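Local coordinates for protein methyltransferase (Streptomyces regensis, PDB 5N5D) that probably transfers a methyl group from S-adenosylmethionine to a hydroxyl oxygen during biosynthesis of the pyrrolobenzodiazepine tomaymycin, at residues A[27-31]-A[105-109]; A[36-40]-A[97-101]; A[126-130]-A[155-159]; A[149-154]-A[192-197]. One frame throughout, in Å; residues are numbered along the deposited sequence. Where two conformers were deposited one is given.

Contact 1 (A[27-31]-A[105-109]); sequences ALSKA and RLAEA
In one of its two conformers Lys-30 meets the carboxylate of Glu-108 from the face opposite Arg-105. Arg-105 grips that carboxylate side-on from within the same helix: NE donates to Glu-108 OE1 at 2.8 Å and NH2 to Glu-108 OE2 at 2.9 Å. Both bonds are nearly straight and lie close to the guanidinium plane, yet they meet the carboxylate well above its own. Lys-30 NZ reaches Glu-108 OE2 at 2.8 Å, a tentative second donor, since the other conformer may not share it. The lysine crosses the glutamate at about a right angle, and a bend at chi3 (71°) carries its CE over one face of the guanidinium. Beneath this charged layer the helices meet through small residues. Ala-27 CB rests 3.5 Å from Ala-109 N and 3.6 Å from Ala-109 CB, while the folded arginine lays CD against Ala-31 N at 3.4 Å. Helix 26-31 is joined to the C-terminal part of helix 96-108 by alanine packing below and ion pairing above. Replacing Arg-105 by an alanine would probably leave Glu-108 with Lys-30 alone among these ionic partners and set its carboxylate freer to turn. In that lysine conformer the shared carboxylate probably offsets the closeness of two positive charges, with Lys-30 NZ 3.8 Å from Arg-105 NH2.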
loop_
_atom_site.group_PDB
_atom_site.type_symbol
_atom_site.label_atom_id
_atom_site.label_comp_id
_atom_site.label_asym_id
_atom_site.label_seq_id
_atom_site.Cartn_x
_atom_site.Cartn_y
_atom_site.Cartn_z
ATOM N N ALA A 27 15.790 -1.249 18.984
ATOM C CA ALA A 27 16.480 -0.801 17.778
ATOM C C ALA A 27 15.620 0.182 16.989
ATOM O O ALA A 27 16.102 1.232 16.549
ATOM C CB ALA A 27 16.867 -2.004 16.919
ATOM N N LEU A 28 14.335 -0.135 16.814
ATOM C CA LEU A 28 13.453 0.746 16.056
ATOM C C LEU A 28 13.188 2.048 16.797
ATOM O O LEU A 28 13.218 3.127 16.196
ATOM C CB LEU A 28 12.133 0.040 15.753
ATOM C CG LEU A 28 12.163 -0.964 14.596
ATOM C CD1 LEU A 28 10.893 -1.807 14.584
ATOM C CD2 LEU A 28 12.343 -0.246 13.263
ATOM N N SER A 29 12.906 1.975 18.099
ATOM C CA SER A 29 12.628 3.195 18.846
ATOM C C SER A 29 13.842 4.112 18.875
ATOM O O SER A 29 13.694 5.339 18.859
ATOM C CB SER A 29 12.168 2.856 20.266
ATOM O OG SER A 29 13.159 2.141 20.968
ATOM N N LYS A 30 15.049 3.540 18.920
ATOM C CA LYS A 30 16.261 4.355 18.872
ATOM C C LYS A 30 16.482 4.921 17.476
ATOM O O LYS A 30 16.807 6.106 17.327
ATOM C CB LYS A 30 17.477 3.534 19.309
ATOM C CG LYS A 30 17.484 3.122 20.781
ATOM C CD LYS A 30 18.711 2.270 21.153
ATOM C CE LYS A 30 20.001 3.083 21.157
ATOM N NZ LYS A 30 21.145 2.310 21.723
ATOM N N ALA A 31 16.316 4.090 16.445
ATOM C CA ALA A 31 16.488 4.557 15.071
ATOM C C ALA A 31 15.542 5.710 14.771
ATOM O O ALA A 31 15.894 6.643 14.035
ATOM C CB ALA A 31 16.260 3.408 14.090
ATOM N N ARG A 105 22.156 0.795 14.792
ATOM C CA ARG A 105 20.773 0.346 14.920
ATOM C C ARG A 105 20.580 -1.034 14.302
ATOM O O ARG A 105 19.881 -1.885 14.865
ATOM C CB ARG A 105 19.823 1.341 14.253
ATOM C CG ARG A 105 19.939 2.786 14.716
ATOM C CD ARG A 105 19.519 2.967 16.157
ATOM N NE ARG A 105 20.575 2.636 17.110
ATOM C CZ ARG A 105 21.602 3.430 17.401
ATOM N NH1 ARG A 105 21.735 4.606 16.798
ATOM N NH2 ARG A 105 22.504 3.046 18.295
ATOM N N LEU A 106 21.157 -1.262 13.123
ATOM C CA LEU A 106 20.980 -2.551 12.464
ATOM C C LEU A 106 21.606 -3.679 13.272
ATOM O O LEU A 106 21.076 -4.799 13.298
ATOM C CB LEU A 106 21.565 -2.491 11.055
ATOM C CG LEU A 106 20.803 -1.538 10.130
ATOM C CD1 LEU A 106 21.662 -1.173 8.930
ATOM C CD2 LEU A 106 19.474 -2.141 9.686
ATOM N N ALA A 107 22.727 -3.408 13.941
ATOM C CA ALA A 107 23.318 -4.398 14.834
ATOM C C ALA A 107 22.402 -4.674 16.020
ATOM O O ALA A 107 22.146 -5.836 16.364
ATOM C CB ALA A 107 24.686 -3.911 15.303
ATOM N N GLU A 108 21.893 -3.613 16.656
ATOM C CA GLU A 108 20.944 -3.778 17.756
ATOM C C GLU A 108 19.726 -4.574 17.309
ATOM O O GLU A 108 19.171 -5.370 18.078
ATOM C CB GLU A 108 20.509 -2.409 18.288
ATOM C CG GLU A 108 21.608 -1.614 18.989
ATOM C CD GLU A 108 21.279 -0.130 19.125
ATOM O OE1 GLU A 108 20.236 0.318 18.598
ATOM O OE2 GLU A 108 22.074 0.596 19.765
ATOM N N ALA A 109 19.293 -4.367 16.066
ATOM C CA ALA A 109 18.104 -5.023 15.540
ATOM C C ALA A 109 18.325 -6.492 15.216
ATOM O O ALA A 109 17.344 -7.198 14.963
ATOM C CB ALA A 109 17.634 -4.299 14.283
HETATM O O HOH W 1 19.373 6.818 16.344
#

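Contact 2 (A[36-40]-A[97-101]); sequences REFDL and SFAES. With SAM (S-adenosylmethionine), chain H; SO4 (sulfate ion), chain I.
Phe-38, its CG opposite the carbonyl carbon (chi1 -57°), turns one ring face onto the edge of Phe-98, whose CD1 stands over the ring centre. The pair is edge-to-face with a tilt: the centroids are 4.6 Å apart and the planes meet at 53°. The closest atoms are Phe-38 CG and Phe-98 CE1, at 3.5 Å. On its other face Phe-38 carries CG of the preceding Glu-37, and Ser-101 CB sits at its edge, 4.0 Å from Phe-38 CZ, so the ring is flanked on three sides. Leu-40 approaches Phe-98 from the opposite direction and sets CD1 3.5 Å from Phe-98 CZ. Phe-98 belongs to the S-adenosylmethionine pocket, where its CD2 edge lies 3.6 Å from the ribose O3'. Phe-38 is thus a second-shell residue behind a pocket wall, and a serine in its place would probably open a gap beside Phe-98 and let that ring shift against the ribose. The contact ties the turn that follows helix 34-37 to the N-terminal part of helix 96-108. Phe-98 also packs edge-to-face with Phe-71 and touches Glu-93 at the end of strand 88-93, which itself hydrogen-bonds the cofactor.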
loop_
_atom_site.group_PDB
_atom_site.type_symbol
_atom_site.label_atom_id
_atom_site.label_comp_id
_atom_site.label_asym_id
_atom_site.label_seq_id
_atom_site.Cartn_x
_atom_site.Cartn_y
_atom_site.Cartn_z
ATOM N N ARG A 36 17.212 13.654 15.982
ATOM C CA ARG A 36 17.563 14.475 17.136
ATOM C C ARG A 36 19.070 14.515 17.346
ATOM O O ARG A 36 19.624 15.559 17.711
ATOM C CB ARG A 36 16.857 13.944 18.382
ATOM C CG ARG A 36 15.346 14.048 18.314
ATOM C CD ARG A 36 14.694 13.477 19.558
ATOM N NE ARG A 36 13.243 13.645 19.548
ATOM C CZ ARG A 36 12.423 13.133 20.459
ATOM N NH1 ARG A 36 12.904 12.405 21.460
ATOM N NH2 ARG A 36 11.117 13.339 20.367
ATOM N N GLU A 37 19.750 13.389 17.123
ATOM C CA GLU A 37 21.206 13.370 17.219
ATOM C C GLU A 37 21.843 14.371 16.265
ATOM O O GLU A 37 22.891 14.945 16.580
ATOM C CB GLU A 37 21.729 11.960 16.931
ATOM C CG GLU A 37 23.248 11.854 16.843
ATOM C CD GLU A 37 23.727 10.426 16.664
ATOM O OE1 GLU A 37 22.930 9.493 16.903
ATOM O OE2 GLU A 37 24.900 10.235 16.279
ATOM N N PHE A 38 21.229 14.600 15.104
ATOM C CA PHE A 38 21.836 15.402 14.049
ATOM C C PHE A 38 21.136 16.740 13.833
ATOM O O PHE A 38 21.415 17.417 12.839
ATOM C CB PHE A 38 21.861 14.601 12.745
ATOM C CG PHE A 38 22.582 13.288 12.862
ATOM C CD1 PHE A 38 23.952 13.255 13.069
ATOM C CD2 PHE A 38 21.895 12.092 12.774
ATOM C CE1 PHE A 38 24.621 12.051 13.185
ATOM C CE2 PHE A 38 22.560 10.882 12.888
ATOM C CZ PHE A 38 23.925 10.864 13.094
ATOM N N ASP A 39 20.245 17.144 14.740
ATOM C CA ASP A 39 19.583 18.448 14.663
ATOM C C ASP A 39 18.843 18.618 13.336
ATOM O O ASP A 39 18.961 19.640 12.656
ATOM C CB ASP A 39 20.589 19.585 14.867
ATOM C CG ASP A 39 21.098 19.671 16.292
ATOM O OD1 ASP A 39 20.390 19.200 17.209
ATOM O OD2 ASP A 39 22.202 20.218 16.494
ATOM N N LEU A 40 18.067 17.607 12.972
ATOM C CA LEU A 40 17.327 17.592 11.722
ATOM C C LEU A 40 15.852 17.342 11.984
ATOM O O LEU A 40 15.479 16.815 13.038
ATOM C CB LEU A 40 17.854 16.502 10.778
ATOM C CG LEU A 40 19.283 16.650 10.266
ATOM C CD1 LEU A 40 19.662 15.409 9.482
ATOM C CD2 LEU A 40 19.424 17.886 9.406
ATOM N N SER A 97 28.195 9.973 8.778
ATOM C CA SER A 97 27.763 9.959 10.173
ATOM C C SER A 97 26.385 9.325 10.320
ATOM O O SER A 97 26.127 8.605 11.295
ATOM C CB SER A 97 27.763 11.378 10.743
ATOM O OG SER A 97 26.819 12.196 10.081
ATOM N N PHE A 98 25.482 9.585 9.369
ATOM C CA PHE A 98 24.176 8.931 9.387
ATOM C C PHE A 98 24.337 7.429 9.207
ATOM O O PHE A 98 23.759 6.630 9.953
ATOM C CB PHE A 98 23.265 9.489 8.285
ATOM C CG PHE A 98 23.024 10.978 8.354
ATOM C CD1 PHE A 98 23.461 11.745 9.427
ATOM C CD2 PHE A 98 22.339 11.610 7.326
ATOM C CE1 PHE A 98 23.229 13.114 9.463
ATOM C CE2 PHE A 98 22.104 12.969 7.357
ATOM C CZ PHE A 98 22.550 13.727 8.428
ATOM N N ALA A 99 25.119 7.027 8.204
ATOM C CA ALA A 99 25.303 5.608 7.927
ATOM C C ALA A 99 25.893 4.878 9.126
ATOM O O ALA A 99 25.543 3.722 9.390
ATOM C CB ALA A 99 26.195 5.429 6.701
ATOM N N GLU A 100 26.802 5.532 9.854
ATOM C CA GLU A 100 27.391 4.911 11.039
ATOM C C GLU A 100 26.355 4.746 12.142
ATOM O O GLU A 100 26.348 3.730 12.847
ATOM C CB GLU A 100 28.579 5.742 11.528
ATOM C CG GLU A 100 29.796 5.681 10.603
ATOM C CD GLU A 100 30.930 6.592 11.044
ATOM O OE1 GLU A 100 30.706 7.454 11.920
ATOM O OE2 GLU A 100 32.054 6.448 10.511
ATOM N N SER A 101 25.475 5.736 12.308
ATOM C CA SER A 101 24.368 5.602 13.249
ATOM C C SER A 101 23.463 4.442 12.849
ATOM O O SER A 101 23.099 3.598 13.677
ATOM C CB SER A 101 23.584 6.917 13.309
ATOM O OG SER A 101 22.503 6.839 14.225
HETATM N N SAM H . 14.753 5.974 4.385
HETATM C CA SAM H . 14.994 6.623 5.689
HETATM C C SAM H . 13.909 6.177 6.722
HETATM O O SAM H . 12.725 6.148 6.315
HETATM O OXT SAM H . 14.288 5.885 7.875
HETATM C CB SAM H . 14.986 8.164 5.545
HETATM C CG SAM H . 15.854 8.631 4.382
HETATM S SD SAM H . 15.919 10.438 4.433
HETATM C CE SAM H . 14.321 10.843 3.836
HETATM C "C5'" SAM H . 16.891 10.849 2.943
HETATM C "C4'" SAM H . 18.342 10.424 3.051
HETATM O "O4'" SAM H . 18.976 10.447 1.753
HETATM C "C3'" SAM H . 19.198 11.299 3.976
HETATM O "O3'" SAM H . 19.800 10.482 4.975
HETATM C "C2'" SAM H . 20.208 11.957 3.023
HETATM O "O2'" SAM H . 21.484 12.158 3.618
HETATM C "C1'" SAM H . 20.295 10.911 1.919
HETATM N N9 SAM H . 20.768 11.413 0.634
HETATM C C8 SAM H . 20.469 12.613 0.047
HETATM N N7 SAM H . 20.989 12.770 -1.146
HETATM C C5 SAM H . 21.679 11.585 -1.361
HETATM C C6 SAM H . 22.430 11.109 -2.451
HETATM N N6 SAM H . 22.624 11.804 -3.579
HETATM N N1 SAM H . 22.973 9.875 -2.350
HETATM C C2 SAM H . 22.777 9.176 -1.228
HETATM N N3 SAM H . 22.090 9.523 -0.135
HETATM C C4 SAM H . 21.559 10.745 -0.267
HETATM S S SO4 I . 10.858 14.918 17.325
HETATM O O1 SO4 I . 10.760 13.462 17.281
HETATM O O2 SO4 I . 9.923 15.439 18.318
HETATM O O3 SO4 I . 10.528 15.467 16.012
HETATM O O4 SO4 I . 12.218 15.303 17.688
HETATM O O HOH W 2 24.081 6.297 17.247
#

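Contact 3 (A[126-130]-A[155-159]); sequences LPTLD and WALKL
Trp-155 and Leu-126 meet in the Rossmann-like methyltransferase fold, where the loop after helix 122-125 packs against the C-terminal half of helix 149-158. The indole face supplies the aromatic part of the contact. Leu-126 CB stands over the five-membered ring in a CH-pi contact, 3.9 Å from its centroid and 10° off the normal. Pro-127 N lies over the same face toward the rim, Pro-127 CA stands 3.4 Å from Trp-155 CH2, and CB reaches just past the ring edge, so two consecutive residues pack on one face of the indole. The ionic part lies at the rim, where Lys-158 NZ donates to Asp-130 OD2 in a salt bridge. Its length of 2.5 Å between Lys-158 NZ and Asp-130 OD2 is unusually short, and the exact value is doubtful. The lysine gets there by folding back at chi2 (68°) and again at chi4 (59°), crossing the aspartate at about a right angle. Aliphatic packing completes the contact on the inner side, toward the sheet: Leu-126, Leu-129 and Leu-159 all touch Leu-66 of strand 64-68. There the two branches of Leu-159 divide the work. Leu-159 CD1 lies 3.9 Å from Leu-126 CD2, and Leu-159 CD2 lies 3.6 Å from both CA and CB of Asp-130.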
loop_
_atom_site.group_PDB
_atom_site.type_symbol
_atom_site.label_atom_id
_atom_site.label_comp_id
_atom_site.label_asym_id
_atom_site.label_seq_id
_atom_site.Cartn_x
_atom_site.Cartn_y
_atom_site.Cartn_z
ATOM N N LEU A 126 25.269 3.202 -7.468
ATOM C CA LEU A 126 24.333 2.309 -8.152
ATOM C C LEU A 126 24.960 1.512 -9.292
ATOM O O LEU A 126 24.724 0.296 -9.363
ATOM C CB LEU A 126 23.131 3.135 -8.633
ATOM C CG LEU A 126 22.172 3.548 -7.506
ATOM C CD1 LEU A 126 21.266 4.707 -7.920
ATOM C CD2 LEU A 126 21.334 2.362 -7.067
ATOM N N PRO A 127 25.751 2.094 -10.195
ATOM C CA PRO A 127 26.341 1.257 -11.256
ATOM C C PRO A 127 27.210 0.130 -10.729
ATOM O O PRO A 127 27.337 -0.904 -11.399
ATOM C CB PRO A 127 27.148 2.256 -12.101
ATOM C CG PRO A 127 27.205 3.512 -11.318
ATOM C CD PRO A 127 26.023 3.525 -10.409
ATOM N N THR A 128 27.805 0.287 -9.540
ATOM C CA THR A 128 28.659 -0.753 -8.970
ATOM C C THR A 128 27.866 -1.942 -8.456
ATOM O O THR A 128 28.469 -2.967 -8.115
ATOM C CB THR A 128 29.509 -0.206 -7.817
ATOM O OG1 THR A 128 28.713 -0.089 -6.627
ATOM C CG2 THR A 128 30.108 1.155 -8.166
ATOM N N LEU A 129 26.544 -1.827 -8.387
ATOM C CA LEU A 129 25.691 -2.892 -7.885
ATOM C C LEU A 129 25.202 -3.830 -8.978
ATOM O O LEU A 129 24.576 -4.849 -8.666
ATOM C CB LEU A 129 24.486 -2.288 -7.153
ATOM C CG LEU A 129 24.817 -1.319 -6.013
ATOM C CD1 LEU A 129 23.536 -0.878 -5.332
ATOM C CD2 LEU A 129 25.781 -1.935 -4.999
ATOM N N ASP A 130 25.472 -3.524 -10.247
ATOM C CA ASP A 130 25.020 -4.369 -11.347
ATOM C C ASP A 130 26.021 -5.510 -11.491
ATOM O O ASP A 130 26.883 -5.524 -12.371
ATOM C CB ASP A 130 24.882 -3.550 -12.624
ATOM C CG ASP A 130 24.029 -4.237 -13.670
ATOM O OD1 ASP A 130 23.612 -5.391 -13.440
ATOM O OD2 ASP A 130 23.769 -3.615 -14.721
ATOM N N TRP A 155 17.740 3.285 -12.719
ATOM C CA TRP A 155 18.613 2.286 -12.111
ATOM C C TRP A 155 17.809 1.170 -11.454
ATOM O O TRP A 155 18.208 0.002 -11.504
ATOM C CB TRP A 155 19.549 2.944 -11.094
ATOM C CG TRP A 155 20.808 3.444 -11.712
ATOM C CD1 TRP A 155 21.240 4.738 -11.781
ATOM C CD2 TRP A 155 21.803 2.653 -12.370
ATOM N NE1 TRP A 155 22.449 4.797 -12.437
ATOM C CE2 TRP A 155 22.810 3.529 -12.812
ATOM C CE3 TRP A 155 21.935 1.284 -12.630
ATOM C CZ2 TRP A 155 23.937 3.082 -13.494
ATOM C CZ3 TRP A 155 23.051 0.846 -13.311
ATOM C CH2 TRP A 155 24.034 1.742 -13.738
ATOM N N ALA A 156 16.672 1.505 -10.838
ATOM C CA ALA A 156 15.812 0.475 -10.262
ATOM C C ALA A 156 15.392 -0.536 -11.320
ATOM O O ALA A 156 15.406 -1.749 -11.074
ATOM C CB ALA A 156 14.584 1.116 -9.615
ATOM N N LEU A 157 15.035 -0.058 -12.516
ATOM C CA LEU A 157 14.677 -0.969 -13.600
ATOM C C LEU A 157 15.878 -1.793 -14.049
ATOM O O LEU A 157 15.763 -3.008 -14.256
ATOM C CB LEU A 157 14.108 -0.176 -14.774
ATOM C CG LEU A 157 12.824 0.612 -14.511
ATOM C CD1 LEU A 157 12.412 1.339 -15.782
ATOM C CD2 LEU A 157 11.686 -0.273 -14.010
ATOM N N LYS A 158 17.044 -1.157 -14.195
ATOM C CA LYS A 158 18.226 -1.876 -14.658
ATOM C C LYS A 158 18.659 -2.949 -13.667
ATOM O O LYS A 158 19.168 -4.000 -14.075
ATOM C CB LYS A 158 19.371 -0.892 -14.892
ATOM C CG LYS A 158 20.634 -1.522 -15.440
ATOM C CD LYS A 158 20.422 -2.019 -16.868
ATOM C CE LYS A 158 21.705 -2.570 -17.460
ATOM N NZ LYS A 158 22.239 -3.703 -16.655
ATOM N N LEU A 159 18.467 -2.697 -12.377
ATOM C CA LEU A 159 18.964 -3.567 -11.321
ATOM C C LEU A 159 17.914 -4.534 -10.801
ATOM O O LEU A 159 18.199 -5.282 -9.858
ATOM C CB LEU A 159 19.493 -2.726 -10.154
ATOM C CG LEU A 159 20.671 -1.796 -10.456
ATOM C CD1 LEU A 159 20.928 -0.862 -9.286
ATOM C CD2 LEU A 159 21.920 -2.604 -10.774
#

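Contact 4 (A[149-154]-A[192-197]); sequences IPEYFT and RFHEML
The backbone bond from Phe-153 N to Ile-149 O, 2.8 Å long, joins two residues that both pack on Phe-193 of the other helix. One residue on, the carbonyl oxygen of Pro-150 accepts the backbone N-H of Thr-154 and is also approached by a methyl group, Met-196 CE, 3.7 Å from Pro-150 O. Met-196 lies across this first helical turn. A bend at chi3 curls CE in between Pro-150 O, Thr-154 OG1 and the edge of the Phe-153 ring, and SD rests 3.7 Å from Pro-150 CB. The aromatic pair at the centre is edge-to-face: Phe-193 drives its edge at the face of Phe-153, with CE1 of Phe-193 3.5 Å from Phe-153 CG and the planes at 71°. Phe-153, with CG anti to the backbone N (chi1 176°), directs its ring between the helices. Leu-197 CD2 touches the far end of the same ring, 3.5 Å from Phe-153 CZ, and Ile-149 CG2 lies 3.7 Å from Phe-193 CG. At the outer margin CB and CG of Arg-192 cross the Pro-150 ring at a slant, while its guanidinium turns away to Glu-195, where NH1 donates at 3.0 Å to the anti lone pair of OE1. The axes of these parts of helices 149-158 and 185-198 are 9.2 Å apart at closest approach and inclined at 38°. Beyond the contact, Ile-149 and Phe-193 rest on Val-168 of strand 165-169, and His-194 stacks on Phe-17 of the second subunit. The contact is held mainly by apolar and aromatic packing, while the Arg-192–Glu-195 pair stays within helix 185-198, in keeping with a buried layer over the sheet.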
loop_
_atom_site.group_PDB
_atom_site.type_symbol
_atom_site.label_atom_id
_atom_site.label_comp_id
_atom_site.label_asym_id
_atom_site.label_seq_id
_atom_site.Cartn_x
_atom_site.Cartn_y
_atom_site.Cartn_z
ATOM N N ILE A 149 15.308 11.342 -8.705
ATOM C CA ILE A 149 14.348 10.240 -8.741
ATOM C C ILE A 149 14.249 9.637 -10.143
ATOM O O ILE A 149 14.233 8.401 -10.266
ATOM C CB ILE A 149 12.981 10.695 -8.205
ATOM C CG1 ILE A 149 13.074 10.837 -6.686
ATOM C CG2 ILE A 149 11.892 9.695 -8.553
ATOM C CD1 ILE A 149 11.868 11.471 -6.034
ATOM N N PRO A 150 14.194 10.424 -11.227
ATOM C CA PRO A 150 14.143 9.783 -12.557
ATOM C C PRO A 150 15.308 8.836 -12.804
ATOM O O PRO A 150 15.115 7.725 -13.322
ATOM C CB PRO A 150 14.153 10.978 -13.521
ATOM C CG PRO A 150 13.572 12.090 -12.728
ATOM C CD PRO A 150 14.071 11.888 -11.326
ATOM N N GLU A 151 16.523 9.256 -12.435
ATOM C CA GLU A 151 17.712 8.430 -12.609
ATOM C C GLU A 151 17.713 7.249 -11.643
ATOM O O GLU A 151 18.168 6.151 -11.988
ATOM C CB GLU A 151 18.957 9.294 -12.414
ATOM C CG GLU A 151 19.206 10.310 -13.540
ATOM C CD GLU A 151 18.288 11.541 -13.508
ATOM O OE1 GLU A 151 17.684 11.859 -12.458
ATOM O OE2 GLU A 151 18.184 12.213 -14.553
ATOM N N TYR A 152 17.207 7.450 -10.429
ATOM C CA TYR A 152 17.072 6.325 -9.507
ATOM C C TYR A 152 16.085 5.299 -10.042
ATOM O O TYR A 152 16.293 4.090 -9.896
ATOM C CB TYR A 152 16.624 6.810 -8.129
ATOM C CG TYR A 152 17.629 7.688 -7.402
ATOM C CD1 TYR A 152 18.993 7.559 -7.634
ATOM C CD2 TYR A 152 17.212 8.649 -6.489
ATOM C CE1 TYR A 152 19.907 8.354 -6.987
ATOM C CE2 TYR A 152 18.131 9.450 -5.827
ATOM C CZ TYR A 152 19.478 9.298 -6.085
ATOM O OH TYR A 152 20.420 10.080 -5.454
ATOM N N PHE A 153 14.995 5.764 -10.652
ATOM C CA PHE A 153 14.033 4.850 -11.258
ATOM C C PHE A 153 14.663 4.078 -12.412
ATOM O O PHE A 153 14.501 2.855 -12.516
ATOM C CB PHE A 153 12.808 5.641 -11.717
ATOM C CG PHE A 153 11.782 4.822 -12.442
ATOM C CD1 PHE A 153 11.223 3.700 -11.860
ATOM C CD2 PHE A 153 11.353 5.203 -13.700
ATOM C CE1 PHE A 153 10.266 2.961 -12.534
ATOM C CE2 PHE A 153 10.399 4.467 -14.377
ATOM C CZ PHE A 153 9.855 3.346 -13.789
ATOM N N THR A 154 15.404 4.770 -13.285
ATOM C CA THR A 154 16.119 4.081 -14.355
ATOM C C THR A 154 17.006 2.979 -13.791
ATOM O O THR A 154 17.031 1.856 -14.310
ATOM C CB THR A 154 16.958 5.078 -15.166
ATOM O OG1 THR A 154 16.095 6.040 -15.779
ATOM C CG2 THR A 154 17.762 4.353 -16.240
ATOM N N ARG A 192 8.954 14.372 -13.848
ATOM C CA ARG A 192 9.634 13.592 -14.879
ATOM C C ARG A 192 9.450 12.098 -14.641
ATOM O O ARG A 192 9.232 11.326 -15.582
ATOM C CB ARG A 192 11.121 13.958 -14.893
ATOM C CG ARG A 192 12.005 13.195 -15.879
ATOM C CD ARG A 192 12.085 13.882 -17.219
ATOM N NE ARG A 192 10.831 13.761 -17.947
ATOM C CZ ARG A 192 10.528 12.766 -18.774
ATOM N NH1 ARG A 192 9.350 12.759 -19.382
ATOM N NH2 ARG A 192 11.389 11.779 -19.004
ATOM N N PHE A 193 9.531 11.676 -13.379
ATOM C CA PHE A 193 9.384 10.264 -13.035
ATOM C C PHE A 193 7.990 9.754 -13.383
ATOM O O PHE A 193 7.836 8.675 -13.969
ATOM C CB PHE A 193 9.700 10.103 -11.546
ATOM C CG PHE A 193 9.182 8.837 -10.920
ATOM C CD1 PHE A 193 9.566 7.596 -11.394
ATOM C CD2 PHE A 193 8.344 8.901 -9.822
ATOM C CE1 PHE A 193 9.098 6.437 -10.792
ATOM C CE2 PHE A 193 7.876 7.747 -9.212
ATOM C CZ PHE A 193 8.251 6.516 -9.701
ATOM N N HIS A 194 6.957 10.523 -13.036
ATOM C CA HIS A 194 5.594 10.109 -13.356
ATOM C C HIS A 194 5.366 10.108 -14.858
ATOM O O HIS A 194 4.654 9.244 -15.382
ATOM C CB HIS A 194 4.582 11.008 -12.642
ATOM C CG HIS A 194 4.413 10.660 -11.202
ATOM N ND1 HIS A 194 5.352 10.979 -10.247
ATOM C CD2 HIS A 194 3.438 9.972 -10.562
ATOM C CE1 HIS A 194 4.954 10.519 -9.073
ATOM N NE2 HIS A 194 3.794 9.910 -9.237
ATOM N N GLU A 195 5.971 11.062 -15.565
ATOM C CA GLU A 195 5.901 11.071 -17.022
ATOM C C GLU A 195 6.573 9.837 -17.624
ATOM O O GLU A 195 6.079 9.270 -18.608
ATOM C CB GLU A 195 6.543 12.350 -17.554
ATOM C CG GLU A 195 5.726 13.592 -17.274
ATOM C CD GLU A 195 6.500 14.868 -17.524
ATOM O OE1 GLU A 195 7.602 14.805 -18.127
ATOM O OE2 GLU A 195 6.010 15.927 -17.096
ATOM N N MET A 196 7.712 9.416 -17.061
ATOM C CA MET A 196 8.356 8.188 -17.518
ATOM C C MET A 196 7.436 6.990 -17.337
ATOM O O MET A 196 7.332 6.138 -18.225
ATOM C CB MET A 196 9.669 7.960 -16.769
ATOM C CG MET A 196 10.752 8.976 -17.063
ATOM S SD MET A 196 12.103 8.916 -15.864
ATOM C CE MET A 196 12.918 7.393 -16.322
ATOM N N LEU A 197 6.761 6.907 -16.190
ATOM C CA LEU A 197 5.810 5.823 -15.967
ATOM C C LEU A 197 4.688 5.851 -16.999
ATOM O O LEU A 197 4.313 4.804 -17.542
ATOM C CB LEU A 197 5.243 5.902 -14.549
ATOM C CG LEU A 197 6.184 5.439 -13.440
ATOM C CD1 LEU A 197 5.639 5.867 -12.083
ATOM C CD2 LEU A 197 6.374 3.914 -13.510
#

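Overall arrangement
The four contacts form two pairs. Contacts 1 and 2, with centres 13 Å apart, both use helix 96-108 and fasten helix 26-31 and the turn after helix 34-37 to it. Contacts 3 and 4, with centres 14 Å apart, share helix 149-158 and touch where Leu-126 CD1 meets Tyr-152 CD1 at 3.7 Å. The pairs stand well apart: the centres of contacts 1 and 4 are 32 Å from each other, on opposite sides of the chain's centre. S-adenosylmethionine is approached from both pairs, directly by Phe-98 of contact 2 and by Tyr-152 in contact 4, while the side chains of Ala-31 and Leu-126 remain about 7 and 8 Å from it.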